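Local coordinates for threonine--tRNA ligase catalytic subunit (PDB 3A32), which probably catalyses the ATP-dependent attachment of threonine to its cognate tRNA with the help of a bound zinc ion, without an editing domain of its own, at residues E80-S85 with K108-P113; V142-P147 with F160-A165; T280-F285 with I308-L313; E223-A228 with Y257-D262. All coordinates share one frame; numbering follows the deposited sequence.

Contact 1 (E80-S85 with K108-P113). With ZN (zinc ion), chain G.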
# COMPACT_ATOMS: atom_id res chain seq x y z
N GLU A 80 0.21 -23.72 13.17
CA GLU A 80 -1.02 -24.49 12.95
C GLU A 80 -1.62 -24.16 11.58
O GLU A 80 -2.19 -24.99 10.88
CB GLU A 80 -2.07 -24.23 14.02
CG GLU A 80 -1.66 -24.62 15.42
CD GLU A 80 -1.27 -26.09 15.52
OE1 GLU A 80 -2.07 -26.90 15.03
OE2 GLU A 80 -0.16 -26.41 16.07
N LEU A 81 -1.45 -22.91 11.17
CA LEU A 81 -2.04 -22.51 9.92
C LEU A 81 -1.41 -23.31 8.76
O LEU A 81 -2.12 -23.73 7.84
CB LEU A 81 -1.90 -20.99 9.71
CG LEU A 81 -2.48 -20.44 8.42
CD1 LEU A 81 -3.98 -20.73 8.30
CD2 LEU A 81 -2.19 -18.94 8.36
N PHE A 82 -0.10 -23.51 8.85
CA PHE A 82 0.68 -24.17 7.81
C PHE A 82 0.73 -25.69 8.01
O PHE A 82 0.98 -26.41 7.05
CB PHE A 82 2.07 -23.53 7.65
CG PHE A 82 2.01 -22.02 7.47
CD1 PHE A 82 1.48 -21.46 6.29
CD2 PHE A 82 2.44 -21.16 8.48
CE1 PHE A 82 1.37 -20.04 6.15
CE2 PHE A 82 2.37 -19.76 8.30
CZ PHE A 82 1.82 -19.21 7.15
N LYS A 83 0.47 -26.16 9.22
CA LYS A 83 0.21 -27.59 9.47
C LYS A 83 -1.06 -28.06 8.74
O LYS A 83 -1.03 -29.13 8.12
CB LYS A 83 0.07 -27.89 10.97
CG LYS A 83 1.42 -27.83 11.73
CD LYS A 83 1.25 -28.07 13.23
CE LYS A 83 2.58 -28.01 14.00
NZ LYS A 83 2.32 -28.25 15.48
N VAL A 84 -2.15 -27.28 8.82
CA VAL A 84 -3.41 -27.64 8.13
C VAL A 84 -3.24 -27.64 6.62
O VAL A 84 -3.78 -28.49 5.94
CB VAL A 84 -4.61 -26.72 8.54
CG1 VAL A 84 -5.84 -27.05 7.68
CG2 VAL A 84 -4.94 -26.88 10.08
N SER A 85 -2.46 -26.70 6.10
CA SER A 85 -2.34 -26.56 4.65
C SER A 85 -1.68 -27.67 3.80
O SER A 85 -1.82 -27.66 2.59
CB SER A 85 -1.98 -25.12 4.22
OG SER A 85 -0.85 -24.63 4.87
N LYS A 108 5.15 -15.57 7.40
CA LYS A 108 4.35 -16.07 6.30
C LYS A 108 5.21 -16.29 5.05
O LYS A 108 5.87 -15.34 4.57
CB LYS A 108 3.27 -15.03 6.01
CG LYS A 108 2.31 -15.31 4.90
CD LYS A 108 1.22 -14.23 4.79
CE LYS A 108 1.76 -12.89 4.30
NZ LYS A 108 0.59 -11.96 4.11
N PRO A 109 5.24 -17.54 4.53
CA PRO A 109 5.88 -17.78 3.21
C PRO A 109 4.89 -17.74 2.04
O PRO A 109 5.31 -17.63 0.88
CB PRO A 109 6.47 -19.20 3.38
CG PRO A 109 5.52 -19.90 4.34
CD PRO A 109 4.78 -18.81 5.14
N MET A 110 3.59 -17.84 2.33
CA MET A 110 2.57 -17.79 1.28
C MET A 110 1.29 -17.23 1.86
O MET A 110 1.06 -17.38 3.06
CB MET A 110 2.32 -19.21 0.75
CG MET A 110 1.83 -20.24 1.78
SD MET A 110 2.11 -21.99 1.24
CE MET A 110 2.71 -21.73 -0.46
N ASN A 111 0.47 -16.60 1.01
CA ASN A 111 -0.81 -15.96 1.49
C ASN A 111 -2.00 -16.88 1.46
O ASN A 111 -3.01 -16.60 2.11
CB ASN A 111 -1.18 -14.72 0.69
CG ASN A 111 -0.04 -13.74 0.55
OD1 ASN A 111 0.41 -13.44 -0.56
ND2 ASN A 111 0.43 -13.24 1.65
N CYS A 112 -1.88 -17.97 0.70
CA CYS A 112 -2.98 -18.94 0.47
C CYS A 112 -3.88 -19.35 1.65
O CYS A 112 -5.10 -19.29 1.50
CB CYS A 112 -2.47 -20.23 -0.24
SG CYS A 112 -0.87 -20.05 -1.12
N PRO A 113 -3.29 -19.90 2.75
CA PRO A 113 -4.08 -20.30 3.92
C PRO A 113 -4.84 -19.13 4.55
O PRO A 113 -6.00 -19.32 4.97
CB PRO A 113 -3.02 -20.84 4.89
CG PRO A 113 -1.84 -21.29 3.99
CD PRO A 113 -1.87 -20.28 2.86
ZN ZN G . -1.51 -19.48 -3.24
O HOH W 1 -0.50 -18.18 -4.42

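Contact 2 (V142-P147 with F160-A165)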
# COMPACT_ATOMS: atom_id res chain seq x y z
N VAL A 142 5.97 -11.97 1.49
CA VAL A 142 6.27 -13.34 1.84
C VAL A 142 7.76 -13.50 2.10
O VAL A 142 8.58 -12.77 1.57
CB VAL A 142 5.70 -14.37 0.81
CG1 VAL A 142 4.16 -14.29 0.75
CG2 VAL A 142 6.27 -14.17 -0.59
N HIS A 143 8.10 -14.41 2.99
CA HIS A 143 9.49 -14.59 3.36
C HIS A 143 9.79 -16.08 3.37
O HIS A 143 9.01 -16.87 3.89
CB HIS A 143 9.80 -14.02 4.74
CG HIS A 143 9.69 -12.55 4.80
ND1 HIS A 143 8.47 -11.89 4.94
CD2 HIS A 143 10.63 -11.59 4.73
CE1 HIS A 143 8.68 -10.59 4.94
NE2 HIS A 143 9.98 -10.38 4.78
N ARG A 144 10.95 -16.42 2.81
CA ARG A 144 11.30 -17.82 2.58
C ARG A 144 12.79 -17.97 2.82
O ARG A 144 13.56 -17.04 2.55
CB ARG A 144 10.95 -18.21 1.15
CG ARG A 144 9.47 -18.21 0.95
CD ARG A 144 9.11 -18.55 -0.45
NE ARG A 144 7.65 -18.48 -0.62
CZ ARG A 144 7.03 -18.68 -1.78
NH1 ARG A 144 7.74 -19.01 -2.84
NH2 ARG A 144 5.71 -18.56 -1.89
N TYR A 145 13.19 -19.12 3.35
CA TYR A 145 14.63 -19.41 3.53
C TYR A 145 15.28 -19.47 2.17
O TYR A 145 14.81 -20.18 1.34
CB TYR A 145 14.88 -20.74 4.26
CG TYR A 145 16.36 -21.13 4.24
CD1 TYR A 145 17.30 -20.33 4.89
CD2 TYR A 145 16.81 -22.23 3.51
CE1 TYR A 145 18.64 -20.62 4.84
CE2 TYR A 145 18.18 -22.55 3.47
CZ TYR A 145 19.08 -21.73 4.16
OH TYR A 145 20.45 -21.99 4.15
N GLU A 146 16.33 -18.69 1.94
CA GLU A 146 17.28 -19.02 0.86
C GLU A 146 18.68 -19.06 1.42
O GLU A 146 19.04 -18.17 2.20
CB GLU A 146 17.25 -18.01 -0.28
CG GLU A 146 15.86 -17.84 -0.92
CD GLU A 146 15.52 -18.95 -1.88
OE1 GLU A 146 16.39 -19.77 -2.20
OE2 GLU A 146 14.37 -19.00 -2.33
N PRO A 147 19.49 -20.08 0.99
CA PRO A 147 20.92 -20.13 1.33
C PRO A 147 21.63 -18.94 0.67
O PRO A 147 21.15 -18.46 -0.37
CB PRO A 147 21.40 -21.44 0.71
CG PRO A 147 20.41 -21.77 -0.36
CD PRO A 147 19.09 -21.18 0.09
N PHE A 160 9.94 -10.90 -0.35
CA PHE A 160 9.51 -10.32 -1.60
C PHE A 160 7.99 -10.15 -1.65
O PHE A 160 7.28 -10.55 -0.74
CB PHE A 160 10.05 -11.13 -2.85
CG PHE A 160 9.63 -12.59 -2.88
CD1 PHE A 160 8.57 -13.01 -3.68
CD2 PHE A 160 10.29 -13.53 -2.08
CE1 PHE A 160 8.14 -14.36 -3.68
CE2 PHE A 160 9.89 -14.90 -2.10
CZ PHE A 160 8.80 -15.31 -2.90
N THR A 161 7.51 -9.59 -2.76
CA THR A 161 6.11 -9.26 -2.93
C THR A 161 5.57 -10.01 -4.14
O THR A 161 6.27 -10.17 -5.12
CB THR A 161 5.98 -7.71 -3.01
OG1 THR A 161 6.96 -7.10 -2.12
CG2 THR A 161 4.54 -7.26 -2.59
N GLN A 162 4.32 -10.49 -4.05
CA GLN A 162 3.61 -11.19 -5.14
C GLN A 162 2.32 -10.41 -5.39
O GLN A 162 1.75 -9.89 -4.44
CB GLN A 162 3.16 -12.57 -4.67
CG GLN A 162 4.25 -13.56 -4.40
CD GLN A 162 3.82 -14.71 -3.54
OE1 GLN A 162 3.04 -14.57 -2.61
NE2 GLN A 162 4.34 -15.88 -3.85
N ASP A 163 1.89 -10.31 -6.66
CA ASP A 163 0.51 -9.92 -6.99
C ASP A 163 -0.35 -11.21 -6.96
O ASP A 163 -0.76 -11.77 -7.99
CB ASP A 163 0.45 -9.23 -8.39
CG ASP A 163 1.08 -10.09 -9.53
OD1 ASP A 163 2.09 -10.80 -9.28
OD2 ASP A 163 0.59 -10.05 -10.69
N ASP A 164 -0.64 -11.64 -5.75
CA ASP A 164 -1.18 -12.94 -5.45
C ASP A 164 -2.71 -12.91 -5.43
O ASP A 164 -3.30 -11.98 -4.88
CB ASP A 164 -0.65 -13.35 -4.06
CG ASP A 164 -0.75 -14.85 -3.80
OD1 ASP A 164 -0.82 -15.63 -4.78
OD2 ASP A 164 -0.70 -15.24 -2.61
N ALA A 165 -3.37 -13.95 -5.95
CA ALA A 165 -4.81 -14.04 -5.82
C ALA A 165 -5.19 -15.50 -5.73
O ALA A 165 -4.42 -16.37 -6.16
CB ALA A 165 -5.51 -13.35 -6.99
O HOH W 2 3.04 -18.30 -2.93

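Contact 3 (T280-F285 with I308-L313). With ZN (zinc ion), chain G.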
# COMPACT_ATOMS: atom_id res chain seq x y z
N THR A 280 1.70 -17.35 -13.06
CA THR A 280 1.24 -18.72 -13.24
C THR A 280 -0.24 -18.78 -12.89
O THR A 280 -0.75 -17.93 -12.14
CB THR A 280 2.05 -19.72 -12.32
OG1 THR A 280 3.44 -19.69 -12.72
CG2 THR A 280 1.63 -21.16 -12.56
N ILE A 281 -0.94 -19.75 -13.47
CA ILE A 281 -2.26 -20.16 -12.99
C ILE A 281 -2.11 -21.60 -12.53
O ILE A 281 -1.89 -22.49 -13.35
CB ILE A 281 -3.39 -20.07 -14.09
CG1 ILE A 281 -3.46 -18.67 -14.67
CG2 ILE A 281 -4.77 -20.49 -13.50
CD1 ILE A 281 -4.35 -18.57 -15.86
N GLN A 282 -2.29 -21.81 -11.22
CA GLN A 282 -2.06 -23.09 -10.55
C GLN A 282 -3.28 -23.63 -9.77
O GLN A 282 -3.70 -23.08 -8.75
CB GLN A 282 -0.86 -22.91 -9.60
CG GLN A 282 -0.61 -24.12 -8.71
CD GLN A 282 0.11 -25.23 -9.46
OE1 GLN A 282 1.25 -25.05 -9.89
NE2 GLN A 282 -0.55 -26.40 -9.59
N PHE A 283 -3.87 -24.69 -10.29
CA PHE A 283 -4.81 -25.56 -9.59
C PHE A 283 -4.23 -26.34 -8.41
O PHE A 283 -3.04 -26.70 -8.37
CB PHE A 283 -5.37 -26.58 -10.58
CG PHE A 283 -6.28 -25.96 -11.60
CD1 PHE A 283 -7.66 -26.04 -11.46
CD2 PHE A 283 -5.74 -25.28 -12.69
CE1 PHE A 283 -8.51 -25.44 -12.40
CE2 PHE A 283 -6.57 -24.70 -13.64
CZ PHE A 283 -7.96 -24.76 -13.50
N ASP A 284 -5.12 -26.66 -7.50
CA ASP A 284 -4.76 -27.19 -6.22
C ASP A 284 -5.88 -28.13 -5.79
O ASP A 284 -7.05 -27.71 -5.66
CB ASP A 284 -4.53 -26.05 -5.23
CG ASP A 284 -3.76 -26.49 -4.01
OD1 ASP A 284 -4.05 -27.61 -3.50
OD2 ASP A 284 -2.87 -25.70 -3.56
N PHE A 285 -5.50 -29.40 -5.63
CA PHE A 285 -6.38 -30.52 -5.21
C PHE A 285 -6.11 -30.86 -3.74
O PHE A 285 -6.89 -31.54 -3.07
CB PHE A 285 -6.14 -31.73 -6.11
CG PHE A 285 -6.40 -31.43 -7.57
CD1 PHE A 285 -7.46 -30.56 -7.94
CD2 PHE A 285 -5.63 -31.99 -8.57
CE1 PHE A 285 -7.71 -30.26 -9.25
CE2 PHE A 285 -5.90 -31.72 -9.93
CZ PHE A 285 -6.92 -30.85 -10.27
N ILE A 308 -9.97 -24.79 -7.08
CA ILE A 308 -9.20 -23.84 -6.30
C ILE A 308 -7.95 -23.44 -7.11
O ILE A 308 -7.17 -24.30 -7.60
CB ILE A 308 -8.81 -24.42 -4.92
CG1 ILE A 308 -9.96 -24.33 -3.92
CG2 ILE A 308 -7.69 -23.60 -4.31
CD1 ILE A 308 -11.25 -25.14 -4.20
N ILE A 309 -7.77 -22.14 -7.28
CA ILE A 309 -6.69 -21.66 -8.11
C ILE A 309 -5.84 -20.64 -7.34
O ILE A 309 -6.37 -19.75 -6.68
CB ILE A 309 -7.24 -21.07 -9.46
CG1 ILE A 309 -7.88 -22.16 -10.31
CG2 ILE A 309 -6.13 -20.33 -10.23
CD1 ILE A 309 -8.66 -21.68 -11.52
N HIS A 310 -4.53 -20.82 -7.43
CA HIS A 310 -3.53 -19.80 -7.10
C HIS A 310 -3.18 -19.13 -8.42
O HIS A 310 -2.99 -19.83 -9.42
CB HIS A 310 -2.22 -20.45 -6.67
CG HIS A 310 -2.33 -21.47 -5.58
ND1 HIS A 310 -2.00 -21.20 -4.28
CD2 HIS A 310 -2.66 -22.79 -5.62
CE1 HIS A 310 -2.13 -22.29 -3.55
NE2 HIS A 310 -2.52 -23.27 -4.34
N ARG A 311 -3.06 -17.80 -8.46
CA ARG A 311 -2.61 -17.14 -9.69
C ARG A 311 -1.84 -15.86 -9.41
O ARG A 311 -2.19 -15.14 -8.50
CB ARG A 311 -3.79 -16.87 -10.64
CG ARG A 311 -5.01 -16.11 -10.06
CD ARG A 311 -5.07 -14.63 -10.51
NE ARG A 311 -4.10 -13.72 -9.88
CZ ARG A 311 -4.01 -12.41 -10.16
NH1 ARG A 311 -4.84 -11.85 -11.05
NH2 ARG A 311 -3.10 -11.66 -9.54
N ALA A 312 -0.79 -15.58 -10.17
CA ALA A 312 -0.20 -14.24 -10.18
C ALA A 312 -0.04 -13.85 -11.63
O ALA A 312 0.09 -14.74 -12.45
CB ALA A 312 1.16 -14.23 -9.45
N LEU A 313 0.02 -12.56 -11.95
CA LEU A 313 0.29 -12.09 -13.31
C LEU A 313 1.76 -11.83 -13.51
O LEU A 313 2.31 -12.26 -14.48
CB LEU A 313 -0.52 -10.83 -13.67
CG LEU A 313 -2.03 -10.79 -13.32
CD1 LEU A 313 -2.63 -9.46 -13.75
CD2 LEU A 313 -2.85 -11.94 -13.94
ZN ZN G . -1.51 -19.48 -3.24
O HOH W 3 -8.83 -27.25 -7.71
O HOH W 1 -0.50 -18.18 -4.42

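Contact 4 (E223-A228 with Y257-D262)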
# COMPACT_ATOMS: atom_id res chain seq x y z
N GLU A 223 -10.94 -37.47 -12.10
CA GLU A 223 -11.95 -36.47 -12.46
C GLU A 223 -11.47 -35.01 -12.28
O GLU A 223 -11.63 -34.16 -13.18
CB GLU A 223 -13.25 -36.74 -11.68
CG GLU A 223 -13.99 -38.05 -12.11
CD GLU A 223 -13.48 -39.36 -11.44
OE1 GLU A 223 -12.73 -39.33 -10.43
OE2 GLU A 223 -13.86 -40.45 -11.93
N GLU A 224 -10.86 -34.75 -11.13
CA GLU A 224 -10.23 -33.47 -10.79
C GLU A 224 -9.19 -33.06 -11.82
O GLU A 224 -9.27 -31.94 -12.36
CB GLU A 224 -9.58 -33.57 -9.43
CG GLU A 224 -10.57 -33.45 -8.29
CD GLU A 224 -9.94 -33.86 -6.99
OE1 GLU A 224 -9.79 -35.08 -6.80
OE2 GLU A 224 -9.55 -33.00 -6.17
N TRP A 225 -8.24 -33.97 -12.10
CA TRP A 225 -7.16 -33.73 -13.03
C TRP A 225 -7.69 -33.48 -14.46
O TRP A 225 -7.27 -32.54 -15.16
CB TRP A 225 -6.17 -34.92 -12.95
CG TRP A 225 -5.15 -34.77 -11.84
CD1 TRP A 225 -5.19 -35.35 -10.60
CD2 TRP A 225 -3.96 -33.96 -11.86
NE1 TRP A 225 -4.08 -34.96 -9.85
CE2 TRP A 225 -3.33 -34.09 -10.60
CE3 TRP A 225 -3.38 -33.12 -12.82
CZ2 TRP A 225 -2.14 -33.44 -10.27
CZ3 TRP A 225 -2.17 -32.48 -12.51
CH2 TRP A 225 -1.57 -32.65 -11.25
N GLU A 226 -8.66 -34.29 -14.87
CA GLU A 226 -9.29 -34.16 -16.19
C GLU A 226 -10.07 -32.88 -16.35
O GLU A 226 -9.95 -32.25 -17.36
CB GLU A 226 -10.18 -35.36 -16.49
CG GLU A 226 -9.33 -36.61 -16.69
CD GLU A 226 -10.13 -37.85 -17.05
OE1 GLU A 226 -11.25 -38.04 -16.52
OE2 GLU A 226 -9.59 -38.66 -17.85
N GLY A 227 -10.88 -32.51 -15.38
CA GLY A 227 -11.63 -31.26 -15.43
C GLY A 227 -10.70 -30.05 -15.45
O GLY A 227 -10.91 -29.14 -16.23
N ALA A 228 -9.64 -30.07 -14.63
CA ALA A 228 -8.61 -29.00 -14.58
C ALA A 228 -7.76 -28.92 -15.83
O ALA A 228 -7.68 -27.88 -16.42
CB ALA A 228 -7.73 -29.14 -13.30
N TYR A 257 0.02 -31.41 -6.69
CA TYR A 257 -1.35 -31.00 -6.29
C TYR A 257 -2.18 -30.35 -7.38
O TYR A 257 -3.28 -29.87 -7.08
CB TYR A 257 -1.35 -30.02 -5.09
CG TYR A 257 -0.40 -28.87 -5.28
CD1 TYR A 257 -0.81 -27.66 -5.85
CD2 TYR A 257 0.96 -29.02 -4.95
CE1 TYR A 257 0.12 -26.61 -6.04
CE2 TYR A 257 1.88 -27.99 -5.14
CZ TYR A 257 1.46 -26.79 -5.66
OH TYR A 257 2.42 -25.81 -5.83
N GLY A 258 -1.69 -30.28 -8.62
CA GLY A 258 -2.57 -29.86 -9.69
C GLY A 258 -1.80 -29.31 -10.86
O GLY A 258 -0.64 -28.97 -10.71
N PRO A 259 -2.44 -29.25 -12.04
CA PRO A 259 -1.81 -28.76 -13.27
C PRO A 259 -1.73 -27.23 -13.27
O PRO A 259 -2.34 -26.58 -12.37
CB PRO A 259 -2.77 -29.22 -14.36
CG PRO A 259 -4.12 -29.30 -13.67
CD PRO A 259 -3.86 -29.62 -12.22
N LYS A 260 -1.00 -26.65 -14.24
CA LYS A 260 -0.79 -25.20 -14.29
C LYS A 260 -0.53 -24.68 -15.68
O LYS A 260 -0.25 -25.42 -16.60
CB LYS A 260 0.40 -24.79 -13.39
CG LYS A 260 1.66 -25.63 -13.64
CD LYS A 260 2.92 -24.97 -13.06
CE LYS A 260 4.13 -25.91 -13.26
NZ LYS A 260 5.40 -25.18 -12.93
N LEU A 261 -0.58 -23.36 -15.79
CA LEU A 261 -0.23 -22.62 -16.98
C LEU A 261 0.74 -21.50 -16.57
O LEU A 261 0.49 -20.75 -15.59
CB LEU A 261 -1.52 -22.03 -17.51
CG LEU A 261 -1.65 -21.13 -18.71
CD1 LEU A 261 -3.11 -21.15 -19.10
CD2 LEU A 261 -1.15 -19.68 -18.40
N ASP A 262 1.83 -21.35 -17.32
CA ASP A 262 2.81 -20.29 -17.05
C ASP A 262 2.80 -19.30 -18.18
O ASP A 262 2.64 -19.67 -19.33
CB ASP A 262 4.20 -20.88 -16.93
CG ASP A 262 4.35 -21.68 -15.65
OD1 ASP A 262 4.00 -21.10 -14.58
OD2 ASP A 262 4.77 -22.87 -15.72

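Contact 1 (E80-S85 with K108-P113)
Beside the zinc site of a class II synthetase catalytic domain, L81 and F82 of the short helix 80-84, and S85, meet P109 and P113, the latter in helix 112-126. The joint is almost wholly apolar. The phenyl ring of F82 takes P109 over one face: CD of P109 sits 4.0 Å from the centre of the F82 ring and 29° off the ring normal, a CH-pi contact that suits the slightly polarised C-H beside a proline nitrogen. The carbonyl oxygen of M110 lies at the edge of the same ring, and CG of P113 comes 4.0 Å from CD1 of F82 along an oblique path. With its CG anti to the carbonyl carbon (chi1 -52°), the F82 side chain reaches across to these partners although its CB does not point straight at them.

P113 has the largest share of the buried surface. L81 crosses it at about a right angle, CD1 of L81 lying 3.5 Å from CB of P113, while OG of S85 approaches CG of P113 to 3.6 Å. A proline fits here because the first turn of a helix can do without an amide hydrogen. L81 also packs on F36 of the second subunit, so this small helix also lines the dimer interface. The residue preceding P113 is the metal ligand C112, which shares the zinc with H166 and H310; its SG lies 2.3 Å from the zinc ion, and a water oxygen lies 2.0 Å from the same zinc ion.

Contact 2 (V142-P147 with F160-A165)
V142 and F160 form an antiparallel hydrogen-bonded pair, V142 N giving its proton to F160 O at 3.0 Å and F160 N returning one to V142 O at 3.0 Å, both bonds nearly straight. Their side chains leave the sheet on the same face. The CG of F160 stands between its backbone N and carbonyl carbon (chi1 58°), which swings the ring back over V142; CG2 of V142 lies 3.8 Å from the ring centre, 19° off the normal, as a CH-pi contact. A branched valine suits this place because its other methyl, CG1, remains to meet OE1 of Q162 at 3.6 Å.

These are the strands of the class II motif 2, 134-143 and 159-170, joined by the loop that in this enzyme class works at the ATP site and the tRNA acceptor end. Two residues past V142, R144 stretches out its chain from CG to NE. The F160 ring stands almost perpendicular to the guanidinium plane: CZ of F160 lies over one guanidinium face, while NH1 of R144, 3.8 Å from that CZ, is at the edge of the ring. NE of R144 is held by the carbonyl oxygen of P109. NH2 of R144 and NE2 of Q162 share one water, which accepts from R144 NH2 at 2.9 Å in a weak bond and from Q162 NE2 at 2.9 Å, the amide turned 83° from the guanidinium plane.

Contact 3 (T280-F285 with I308-L313)
D284 and H310 face each other on one side of two antiparallel strands, their carboxylate and imidazole planes 30° apart. NE2 of H310 donates to OD2 of D284 at 2.6 Å, with an N-H...O angle of 176°; the oxygen uses its anti lone pair and lies in the plane of the imidazole. A chi1 that turns the D284 carboxylate away from its own backbone N carries it across to the neighbouring strand, and its second oxygen OD1 caps the amide of L287 where a helix begins.

Q282 is directly paired with H310, whose N bonds to Q282 O at 2.7 Å. The two side chains run alongside each other in the same direction, but the Q282 chain bends at chi2 (79°), turning NE2 back onto F283 O at 2.8 Å and toward G258 O.

The opposite face is greasy: I309 lies alongside F283, its CG1 above the ring at 4.0 Å from the F283 centroid, while CG2 of I281 touches CG2 of I309 at 3.5 Å. Beta-branched isoleucines suit the buried face of strand 306-316, which, with the helix 317-327 after it, matches class II motif 3.

ND1 of H310 binds the zinc ion at 2.1 Å. The carboxylate is thus a second-shell partner that fixes the imidazole's rotation and probably makes it a stronger donor to the metal, whose water-occupied position is consistent with the threonine-binding zinc of other threonyl-tRNA synthetases.

Contact 4 (E223-A228 with Y257-D262)
W225 and P259 carry most of this packing, with A228 one turn further along the helix completing it. The indole of W225 sends its six-membered ring toward the chain at G258 and P259. CD of P259 lies above the ring plane, 3.3 Å from CZ3 of W225, and CA of G258 approaches obliquely, 3.3 Å from CH2 of W225. The large flat indole suits this role, since it can span two consecutive residues, and its polar NE1 is satisfied by the carbonyl oxygen of M219.

P259 meets A228 as well as the tryptophan, CG of P259 resting 3.6 Å from CB of A228. Only a small methyl is needed there, and it leaves the proline ring close to the helix surface. At phi 157° and psi 161° a CB on G258 would be jammed against the carbonyl oxygen of Y257, so a residue without one suits the place.

Rings of F218 and F285 meet W225 edge-to-face. The helix 222-243 lies against the entrance of strand 260-268, with L232 also covering P259, while strand 273-284 pairs with the chain alongside through F283 and P259.

From the N terminus, contact 1 closes a 22-residue excursion carrying strands 96-100 and 103-107, and contact 2 a 12-residue loop between neighbouring strands. Contact 4 follows, spanning most of helix 222-243 and strand 246-250, and contact 3 comes last, enclosing helices 287-290 and 293-301. All four are in series; none nests within or crosses another. Spatially they join up: K108 O bonds to H143 N between contacts 1 and 2, D163 ties contact 2 to R311 and L313 of contact 3, and Y257 O receives F285 N between contacts 4 and 3. Contacts 1 and 3 share the zinc ion, linking helix 112-126 to the central sheet.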